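Local coordinates for protein Asp/Glu-specific dipeptidyl-peptidase (Flavobacterium psychrophilum, PDB 5JXF) that removes dipeptides from the N-terminus of oligopeptides as a serine peptidase of family S46, strictly requiring an acidic aspartate or glutamate at the P1 position, at residues N672-G684 against P693-Y705. Residues are numbered along the deposited sequence; the frame is centred on the assembly and turned at random.
Sequences NLIGLNFDRVWEG and PSICRNVMVDMRY. With ASP (aspartic acid), chain F; ARG (arginine), chain E.
A classic beta bulge sets two residues, Phe678 and Asp679, opposite the single Val699, interrupting the antiparallel pairing of strands 673-680 and 698-702 where the substrate-binding residues lie. The evidence is a register shift of one between the pairs Asn677-Met700 and Asp679-Val699. Val699 O takes Phe678 N at 2.8 Å, and Asp679 N only weakly. In this S46 peptidase the two strands are neighbours in an eight-stranded antiparallel sheet, with strand 673-680 lying between 665-667 and 698-702. With CG between the backbone N and carbonyl carbon (chi1 77°), the Phe678 ring has Val699 CB over one face, while its CD1 meets Val701 CG2 at 3.5 Å. The same ring touches Asp237, assigned by similarity to the charge relay system.

At and just after the bulge, the C-terminal end of strand 673-680 binds the Arg-Asp dipeptide. Asp679 OD1 accepts from the ligand arginine N, and its OD2 forms a salt bridge with Arg233 and accepts from the backbone N of Trp229. Arg680 meets the ligand aspartate edge-on, in plane, with NE to OD2 and NH2 to OD1 both 2.8 Å, a two-nitrogen grip consistent with its inferred role in acidic P1 specificity. A leucine at Arg680 would probably leave the P1 carboxylate without its charged mate and free to turn.

Asn677 and Asn698 lie on the same sheet face as Arg680, their amide planes only modestly inclined; Asn677 ND2 bonds Asn661 O. At the far end, Met703 packs its CG 3.6 Å from Leu673 CG, and Asp702 is the N-cap of the helix from 703, its OD1 accepting from Arg704 N. Between the two asparagines, Asn698 ND2 donates to Asn677 OD1 at 2.7 Å and 173°, OD1 lying within 2° of the donor's amide plane.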
ATOM      1  N   ASN A 672     -23.192  -7.145  25.571  1.00 38.00           N
ATOM      2  CA  ASN A 672     -23.294  -8.124  24.495  1.00 42.87           C
ATOM      3  C   ASN A 672     -22.046  -8.191  23.636  1.00 43.52           C
ATOM      4  O   ASN A 672     -21.448  -7.161  23.318  1.00 52.21           O
ATOM      5  CB  ASN A 672     -24.499  -7.801  23.598  1.00 40.04           C
ATOM      6  CG  ASN A 672     -25.770  -7.594  24.397  1.00 45.68           C
ATOM      7  OD1 ASN A 672     -26.335  -8.543  24.940  1.00 45.04           O
ATOM      8  ND2 ASN A 672     -26.213  -6.348  24.496  1.00 49.83           N
ATOM      9  N   LEU A 673     -21.675  -9.404  23.241  1.00 44.98           N
ATOM     10  CA  LEU A 673     -20.531  -9.609  22.370  1.00 44.06           C
ATOM     11  C   LEU A 673     -20.792  -9.062  20.970  1.00 41.32           C
ATOM     12  O   LEU A 673     -21.722  -9.506  20.308  1.00 39.86           O
ATOM     13  CB  LEU A 673     -20.186 -11.089  22.260  1.00 45.47           C
ATOM     14  CG  LEU A 673     -18.839 -11.322  21.567  1.00 41.64           C
ATOM     15  CD1 LEU A 673     -17.745 -10.704  22.414  1.00 39.19           C
ATOM     16  CD2 LEU A 673     -18.571 -12.802  21.302  1.00 39.07           C
ATOM     17  N   ILE A 674     -19.954  -8.128  20.522  1.00 50.19           N
ATOM     18  CA  ILE A 674     -20.071  -7.550  19.173  1.00 47.00           C
ATOM     19  C   ILE A 674     -18.812  -7.745  18.305  1.00 44.69           C
ATOM     20  O   ILE A 674     -18.871  -7.653  17.071  1.00 43.09           O
ATOM     21  CB  ILE A 674     -20.362  -6.049  19.232  1.00 48.05           C
ATOM     22  CG1 ILE A 674     -19.478  -5.380  20.290  1.00 46.52           C
ATOM     23  CG2 ILE A 674     -21.824  -5.800  19.489  1.00 42.88           C
ATOM     24  CD1 ILE A 674     -19.469  -3.851  20.212  1.00 47.55           C
ATOM     25  N   GLY A 675     -17.677  -7.997  18.944  1.00 36.84           N
ATOM     26  CA  GLY A 675     -16.430  -8.207  18.234  1.00 36.29           C
ATOM     27  C   GLY A 675     -15.497  -9.178  18.933  1.00 42.52           C
ATOM     28  O   GLY A 675     -15.652  -9.491  20.131  1.00 39.41           O
ATOM     29  N   LEU A 676     -14.533  -9.672  18.172  1.00 41.95           N
ATOM     30  CA  LEU A 676     -13.476 -10.532  18.701  1.00 42.14           C
ATOM     31  C   LEU A 676     -12.113  -9.932  18.378  1.00 41.15           C
ATOM     32  O   LEU A 676     -11.720  -9.896  17.211  1.00 37.87           O
ATOM     33  CB  LEU A 676     -13.624 -11.926  18.111  1.00 39.96           C
ATOM     34  CG  LEU A 676     -12.517 -12.952  18.277  1.00 43.45           C
ATOM     35  CD1 LEU A 676     -12.344 -13.348  19.741  1.00 42.74           C
ATOM     36  CD2 LEU A 676     -12.879 -14.141  17.431  1.00 35.57           C
ATOM     37  N   ASN A 677     -11.409  -9.431  19.399  1.00 35.07           N
ATOM     38  CA  ASN A 677     -10.138  -8.748  19.193  1.00 40.87           C
ATOM     39  C   ASN A 677      -9.064  -9.667  18.657  1.00 39.51           C
ATOM     40  O   ASN A 677      -9.008 -10.833  19.036  1.00 45.17           O
ATOM     41  CB  ASN A 677      -9.661  -8.109  20.485  1.00 39.37           C
ATOM     42  CG  ASN A 677      -8.411  -7.301  20.303  1.00 42.48           C
ATOM     43  OD1 ASN A 677      -8.452  -6.211  19.727  1.00 43.30           O
ATOM     44  ND2 ASN A 677      -7.280  -7.817  20.803  1.00 36.97           N
ATOM     45  N   PHE A 678      -8.215  -9.157  17.761  1.00 38.05           N
ATOM     46  CA  PHE A 678      -7.165 -10.024  17.234  1.00 31.42           C
ATOM     47  C   PHE A 678      -5.904  -9.353  16.709  1.00 39.23           C
ATOM     48  O   PHE A 678      -4.932 -10.048  16.418  1.00 41.23           O
ATOM     49  CB  PHE A 678      -7.741 -10.943  16.156  1.00 31.68           C
ATOM     50  CG  PHE A 678      -7.975 -10.280  14.812  1.00 41.15           C
ATOM     51  CD1 PHE A 678      -9.139  -9.555  14.568  1.00 39.77           C
ATOM     52  CD2 PHE A 678      -7.069 -10.455  13.767  1.00 47.93           C
ATOM     53  CE1 PHE A 678      -9.385  -8.988  13.308  1.00 40.65           C
ATOM     54  CE2 PHE A 678      -7.296  -9.881  12.495  1.00 48.38           C
ATOM     55  CZ  PHE A 678      -8.453  -9.151  12.266  1.00 38.95           C
ATOM     56  N   ASP A 679      -5.871  -8.025  16.635  1.00 34.34           N
ATOM     57  CA  ASP A 679      -4.658  -7.368  16.187  1.00 34.56           C
ATOM     58  C   ASP A 679      -4.650  -5.894  16.524  1.00 39.62           C
ATOM     59  O   ASP A 679      -5.598  -5.388  17.117  1.00 38.48           O
ATOM     60  CB  ASP A 679      -4.493  -7.531  14.664  1.00 47.27           C
ATOM     61  CG  ASP A 679      -3.040  -7.721  14.251  1.00 47.71           C
ATOM     62  OD1 ASP A 679      -2.142  -7.460  15.078  1.00 43.02           O
ATOM     63  OD2 ASP A 679      -2.790  -8.128  13.096  1.00 44.97           O
ATOM     64  N   ARG A 680      -3.579  -5.213  16.115  1.00 37.82           N
ATOM     65  CA  ARG A 680      -3.502  -3.754  16.130  1.00 42.08           C
ATOM     66  C   ARG A 680      -3.145  -3.278  14.737  1.00 43.53           C
ATOM     67  O   ARG A 680      -2.548  -4.028  13.967  1.00 45.72           O
ATOM     68  CB  ARG A 680      -2.444  -3.252  17.106  1.00 41.28           C
ATOM     69  CG  ARG A 680      -2.810  -3.342  18.587  1.00 39.22           C
ATOM     70  CD  ARG A 680      -1.591  -3.043  19.390  1.00 41.33           C
ATOM     71  NE  ARG A 680      -0.815  -4.258  19.600  1.00 47.87           N
ATOM     72  CZ  ARG A 680       0.424  -4.280  20.072  1.00 49.81           C
ATOM     73  NH1 ARG A 680       1.039  -3.139  20.340  1.00 47.88           N
ATOM     74  NH2 ARG A 680       1.049  -5.441  20.261  1.00 49.44           N
ATOM     75  N   VAL A 681      -3.468  -2.032  14.424  1.00 43.88           N
ATOM     76  CA  VAL A 681      -3.138  -1.486  13.104  1.00 52.36           C
ATOM     77  C   VAL A 681      -1.662  -1.087  13.038  1.00 51.83           C
ATOM     78  O   VAL A 681      -1.021  -0.838  14.071  1.00 41.60           O
ATOM     79  CB  VAL A 681      -4.027  -0.268  12.743  1.00 44.64           C
ATOM     80  CG1 VAL A 681      -5.479  -0.615  12.929  1.00 35.55           C
ATOM     81  CG2 VAL A 681      -3.672   0.946  13.583  1.00 44.86           C
ATOM     82  N   TRP A 682      -1.135  -1.000  11.812  1.00 49.01           N
ATOM     83  CA  TRP A 682       0.302  -0.770  11.579  1.00 50.35           C
ATOM     84  C   TRP A 682       0.855   0.412  12.347  1.00 50.81           C
ATOM     85  O   TRP A 682       1.892   0.319  12.999  1.00 51.29           O
ATOM     86  CB  TRP A 682       0.575  -0.575  10.087  1.00 52.63           C
ATOM     87  CG  TRP A 682       2.024  -0.480   9.752  1.00 59.30           C
ATOM     88  CD1 TRP A 682       2.667   0.575   9.157  1.00 57.91           C
ATOM     89  CD2 TRP A 682       3.024  -1.479   9.986  1.00 56.19           C
ATOM     90  NE1 TRP A 682       4.001   0.291   9.016  1.00 62.15           N
ATOM     91  CE2 TRP A 682       4.250  -0.963   9.512  1.00 60.10           C
ATOM     92  CE3 TRP A 682       3.000  -2.765  10.547  1.00 46.25           C
ATOM     93  CZ2 TRP A 682       5.446  -1.686   9.581  1.00 62.38           C
ATOM     94  CZ3 TRP A 682       4.193  -3.480  10.621  1.00 48.47           C
ATOM     95  CH2 TRP A 682       5.395  -2.941  10.136  1.00 52.73           C
ATOM     96  N   GLU A 683       0.134   1.518  12.283  1.00 46.38           N
ATOM     97  CA  GLU A 683       0.561   2.758  12.900  1.00 44.71           C
ATOM     98  C   GLU A 683       0.673   2.700  14.417  1.00 44.74           C
ATOM     99  O   GLU A 683       1.339   3.536  15.019  1.00 52.58           O
ATOM    100  CB  GLU A 683      -0.403   3.876  12.496  1.00 51.78           C
ATOM    101  CG  GLU A 683      -0.275   4.286  11.007  1.00 59.99           C
ATOM    102  CD  GLU A 683      -0.820   3.237  10.043  1.00 62.98           C
ATOM    103  OE1 GLU A 683      -1.686   2.419  10.455  1.00 61.71           O
ATOM    104  OE2 GLU A 683      -0.382   3.231   8.876  1.00 57.24           O
ATOM    105  N   GLY A 684       0.018   1.721  15.044  1.00 51.59           N
ATOM    106  CA  GLY A 684       0.020   1.660  16.483  1.00 46.64           C
ATOM    107  C   GLY A 684       0.774   0.464  17.018  1.00 56.03           C
ATOM    108  O   GLY A 684       0.554   0.039  18.156  1.00 50.77           O
ATOM    109  N   PRO A 693      -3.419   8.322  20.626  1.00 58.42           N
ATOM    110  CA  PRO A 693      -4.851   8.029  20.457  1.00 55.08           C
ATOM    111  C   PRO A 693      -5.395   8.313  19.057  1.00 52.54           C
ATOM    112  O   PRO A 693      -6.458   7.795  18.690  1.00 50.16           O
ATOM    113  CB  PRO A 693      -5.521   8.954  21.483  1.00 56.03           C
ATOM    114  CG  PRO A 693      -4.533  10.051  21.716  1.00 63.27           C
ATOM    115  CD  PRO A 693      -3.180   9.423  21.576  1.00 63.48           C
ATOM    116  N   SER A 694      -4.691   9.130  18.279  1.00 47.71           N
ATOM    117  CA  SER A 694      -5.220   9.490  16.990  1.00 55.34           C
ATOM    118  C   SER A 694      -4.932   8.385  15.971  1.00 63.54           C
ATOM    119  O   SER A 694      -5.605   8.308  14.941  1.00 64.47           O
ATOM    120  CB  SER A 694      -4.648  10.838  16.529  1.00 57.48           C
ATOM    121  OG  SER A 694      -3.286  10.714  16.196  1.00 55.36           O
ATOM    122  N   ILE A 695      -3.959   7.517  16.264  1.00 53.99           N
ATOM    123  CA  ILE A 695      -3.610   6.441  15.333  1.00 49.82           C
ATOM    124  C   ILE A 695      -3.516   5.022  15.946  1.00 58.34           C
ATOM    125  O   ILE A 695      -3.248   4.053  15.238  1.00 65.91           O
ATOM    126  CB  ILE A 695      -2.264   6.747  14.621  1.00 56.22           C
ATOM    127  CG1 ILE A 695      -1.123   6.903  15.638  1.00 49.00           C
ATOM    128  CG2 ILE A 695      -2.382   7.993  13.661  1.00 47.37           C
ATOM    129  CD1 ILE A 695       0.277   7.146  14.971  1.00 46.10           C
ATOM    130  N   CYS A 696      -3.723   4.880  17.247  1.00 54.21           N
ATOM    131  CA  CYS A 696      -3.718   3.541  17.829  1.00 50.48           C
ATOM    132  C   CYS A 696      -5.115   2.960  17.804  1.00 40.50           C
ATOM    133  O   CYS A 696      -6.045   3.538  18.344  1.00 54.47           O
ATOM    134  CB  CYS A 696      -3.155   3.569  19.253  1.00 45.11           C
ATOM    135  SG  CYS A 696      -1.381   3.926  19.209  1.00 71.56           S
ATOM    136  N   ARG A 697      -5.268   1.835  17.122  1.00 38.31           N
ATOM    137  CA  ARG A 697      -6.557   1.183  17.044  1.00 38.34           C
ATOM    138  C   ARG A 697      -6.395  -0.310  17.238  1.00 48.52           C
ATOM    139  O   ARG A 697      -5.377  -0.888  16.869  1.00 42.99           O
ATOM    140  CB  ARG A 697      -7.248   1.441  15.683  1.00 41.24           C
ATOM    141  CG  ARG A 697      -7.531   2.886  15.350  1.00 40.10           C
ATOM    142  CD  ARG A 697      -8.674   3.469  16.181  1.00 50.01           C
ATOM    143  NE  ARG A 697      -9.019   4.834  15.767  1.00 49.64           N
ATOM    144  CZ  ARG A 697      -8.392   5.924  16.207  1.00 47.89           C
ATOM    145  NH1 ARG A 697      -7.377   5.817  17.072  1.00 43.18           N
ATOM    146  NH2 ARG A 697      -8.769   7.122  15.777  1.00 44.32           N
ATOM    147  N   ASN A 698      -7.418  -0.955  17.790  1.00 45.31           N
ATOM    148  CA  ASN A 698      -7.384  -2.402  17.841  1.00 37.38           C
ATOM    149  C   ASN A 698      -8.268  -2.945  16.732  1.00 40.89           C
ATOM    150  O   ASN A 698      -9.206  -2.270  16.304  1.00 40.19           O
ATOM    151  CB  ASN A 698      -7.814  -2.920  19.230  1.00 37.51           C
ATOM    152  CG  ASN A 698      -9.322  -2.792  19.481  1.00 41.89           C
ATOM    153  OD1 ASN A 698      -9.897  -1.693  19.425  1.00 42.55           O
ATOM    154  ND2 ASN A 698      -9.966  -3.923  19.758  1.00 38.83           N
ATOM    155  N   VAL A 699      -7.951  -4.140  16.246  1.00 39.15           N
ATOM    156  CA  VAL A 699      -8.724  -4.765  15.178  1.00 42.86           C
ATOM    157  C   VAL A 699      -9.509  -5.958  15.709  1.00 40.91           C
ATOM    158  O   VAL A 699      -8.947  -6.832  16.382  1.00 41.36           O
ATOM    159  CB  VAL A 699      -7.817  -5.212  14.026  1.00 46.04           C
ATOM    160  CG1 VAL A 699      -8.636  -5.506  12.736  1.00 35.03           C
ATOM    161  CG2 VAL A 699      -6.790  -4.120  13.752  1.00 47.05           C
ATOM    162  N   MET A 700     -10.801  -5.980  15.383  1.00 38.24           N
ATOM    163  CA  MET A 700     -11.768  -6.983  15.848  1.00 32.68           C
ATOM    164  C   MET A 700     -12.484  -7.678  14.717  1.00 39.76           C
ATOM    165  O   MET A 700     -12.856  -7.050  13.717  1.00 35.57           O
ATOM    166  CB  MET A 700     -12.809  -6.326  16.761  1.00 31.62           C
ATOM    167  CG  MET A 700     -12.297  -5.930  18.142  1.00 30.98           C
ATOM    168  SD  MET A 700     -13.039  -4.411  18.813  1.00 45.44           S
ATOM    169  CE  MET A 700     -12.393  -3.191  17.645  1.00 55.64           C
ATOM    170  N   VAL A 701     -12.686  -8.982  14.846  1.00 43.64           N
ATOM    171  CA  VAL A 701     -13.577  -9.652  13.905  1.00 35.93           C
ATOM    172  C   VAL A 701     -15.000  -9.315  14.315  1.00 41.65           C
ATOM    173  O   VAL A 701     -15.349  -9.434  15.489  1.00 36.05           O
ATOM    174  CB  VAL A 701     -13.414 -11.193  13.870  1.00 48.46           C
ATOM    175  CG1 VAL A 701     -14.074 -11.750  12.602  1.00 36.78           C
ATOM    176  CG2 VAL A 701     -11.959 -11.620  13.951  1.00 50.58           C
ATOM    177  N   ASP A 702     -15.815  -8.891  13.352  1.00 38.80           N
ATOM    178  CA  ASP A 702     -17.240  -8.653  13.569  1.00 39.88           C
ATOM    179  C   ASP A 702     -17.937  -9.979  13.896  1.00 35.93           C
ATOM    180  O   ASP A 702     -17.732 -10.948  13.168  1.00 39.36           O
ATOM    181  CB  ASP A 702     -17.837  -8.001  12.295  1.00 38.61           C
ATOM    182  CG  ASP A 702     -19.191  -7.385  12.531  1.00 48.35           C
ATOM    183  OD1 ASP A 702     -20.114  -8.118  12.967  1.00 50.68           O
ATOM    184  OD2 ASP A 702     -19.315  -6.158  12.303  1.00 47.26           O
ATOM    185  N   MET A 703     -18.745 -10.049  14.966  1.00 46.18           N
ATOM    186  CA  MET A 703     -19.358 -11.330  15.371  1.00 38.62           C
ATOM    187  C   MET A 703     -20.346 -11.824  14.294  1.00 44.23           C
ATOM    188  O   MET A 703     -20.545 -13.033  14.120  1.00 44.17           O
ATOM    189  CB  MET A 703     -20.046 -11.221  16.749  1.00 33.14           C
ATOM    190  CG  MET A 703     -19.062 -11.473  17.984  1.00 32.34           C
ATOM    191  SD  MET A 703     -18.064 -12.920  17.758  1.00 52.81           S
ATOM    192  CE  MET A 703     -19.366 -14.148  17.781  1.00 33.27           C
ATOM    193  N   ARG A 704     -20.940 -10.903  13.544  1.00 43.68           N
ATOM    194  CA  ARG A 704     -21.750 -11.313  12.391  1.00 44.19           C
ATOM    195  C   ARG A 704     -20.970 -12.175  11.381  1.00 38.76           C
ATOM    196  O   ARG A 704     -21.504 -13.142  10.854  1.00 48.20           O
ATOM    197  CB  ARG A 704     -22.343 -10.092  11.686  1.00 52.02           C
ATOM    198  CG  ARG A 704     -23.439  -9.424  12.506  1.00 46.89           C
ATOM    199  CD  ARG A 704     -23.870  -8.114  11.884  1.00 48.41           C
ATOM    200  NE  ARG A 704     -22.799  -7.127  11.948  1.00 58.01           N
ATOM    201  CZ  ARG A 704     -22.910  -5.871  11.522  1.00 55.51           C
ATOM    202  NH1 ARG A 704     -24.059  -5.450  11.005  1.00 50.29           N
ATOM    203  NH2 ARG A 704     -21.873  -5.035  11.618  1.00 45.62           N
ATOM    204  N   TYR A 705     -19.707 -11.850  11.133  1.00 40.01           N
ATOM    205  CA  TYR A 705     -18.864 -12.661  10.239  1.00 37.63           C
ATOM    206  C   TYR A 705     -18.482 -14.006  10.859  1.00 47.46           C
ATOM    207  O   TYR A 705     -18.447 -15.027  10.163  1.00 48.31           O
ATOM    208  CB  TYR A 705     -17.597 -11.890   9.858  1.00 38.80           C
ATOM    209  CG  TYR A 705     -16.793 -12.556   8.755  1.00 47.42           C
ATOM    210  CD1 TYR A 705     -17.395 -12.912   7.553  1.00 60.32           C
ATOM    211  CD2 TYR A 705     -15.441 -12.792   8.902  1.00 45.96           C
ATOM    212  CE1 TYR A 705     -16.677 -13.515   6.546  1.00 56.20           C
ATOM    213  CE2 TYR A 705     -14.711 -13.388   7.900  1.00 47.27           C
ATOM    214  CZ  TYR A 705     -15.337 -13.743   6.725  1.00 49.97           C
ATOM    215  OH  TYR A 705     -14.612 -14.349   5.745  1.00 50.70           O
TER
HETATM  216  N   ASP F 802      -1.980 -10.325  17.876  1.00 92.63           N
HETATM  217  CA  ASP F 802      -1.662 -10.016  19.274  1.00106.35           C
HETATM  218  C   ASP F 802      -1.835 -11.179  20.234  1.00100.90           C
HETATM  219  O   ASP F 802      -2.374 -11.016  21.333  1.00102.92           O
HETATM  220  CB  ASP F 802      -2.504  -8.822  19.759  1.00125.56           C
HETATM  221  CG  ASP F 802      -1.876  -7.475  19.421  1.00138.94           C
HETATM  222  OD1 ASP F 802      -0.653  -7.427  19.204  1.00134.15           O
HETATM  223  OD2 ASP F 802      -2.602  -6.457  19.388  1.00159.74           O
HETATM  224  N   ARG E 801      -0.703  -9.968  14.706  1.00 73.38           N
HETATM  225  CA  ARG E 801      -1.474 -10.872  15.546  1.00 76.34           C
HETATM  226  C   ARG E 801      -1.039 -10.673  17.002  1.00 82.31           C
HETATM  227  O   ARG E 801       0.140 -10.804  17.317  1.00 78.78           O
HETATM  228  CB  ARG E 801      -1.283 -12.327  15.100  1.00 69.79           C
HETATM  229  CG  ARG E 801      -1.826 -12.638  13.697  1.00 73.87           C
HETATM  230  CD  ARG E 801      -1.519 -14.077  13.276  1.00 69.92           C
HETATM  231  NE  ARG E 801      -0.084 -14.347  13.278  1.00 62.69           N
HETATM  232  CZ  ARG E 801       0.712 -14.198  12.216  1.00 68.93           C
HETATM  233  NH1 ARG E 801       0.211 -13.789  11.050  1.00 82.54           N
HETATM  234  NH2 ARG E 801       2.014 -14.464  12.312  1.00 60.08           N
HETATM  235  O   HOH W   1     -20.917  -6.856  15.510  1.00 38.49           O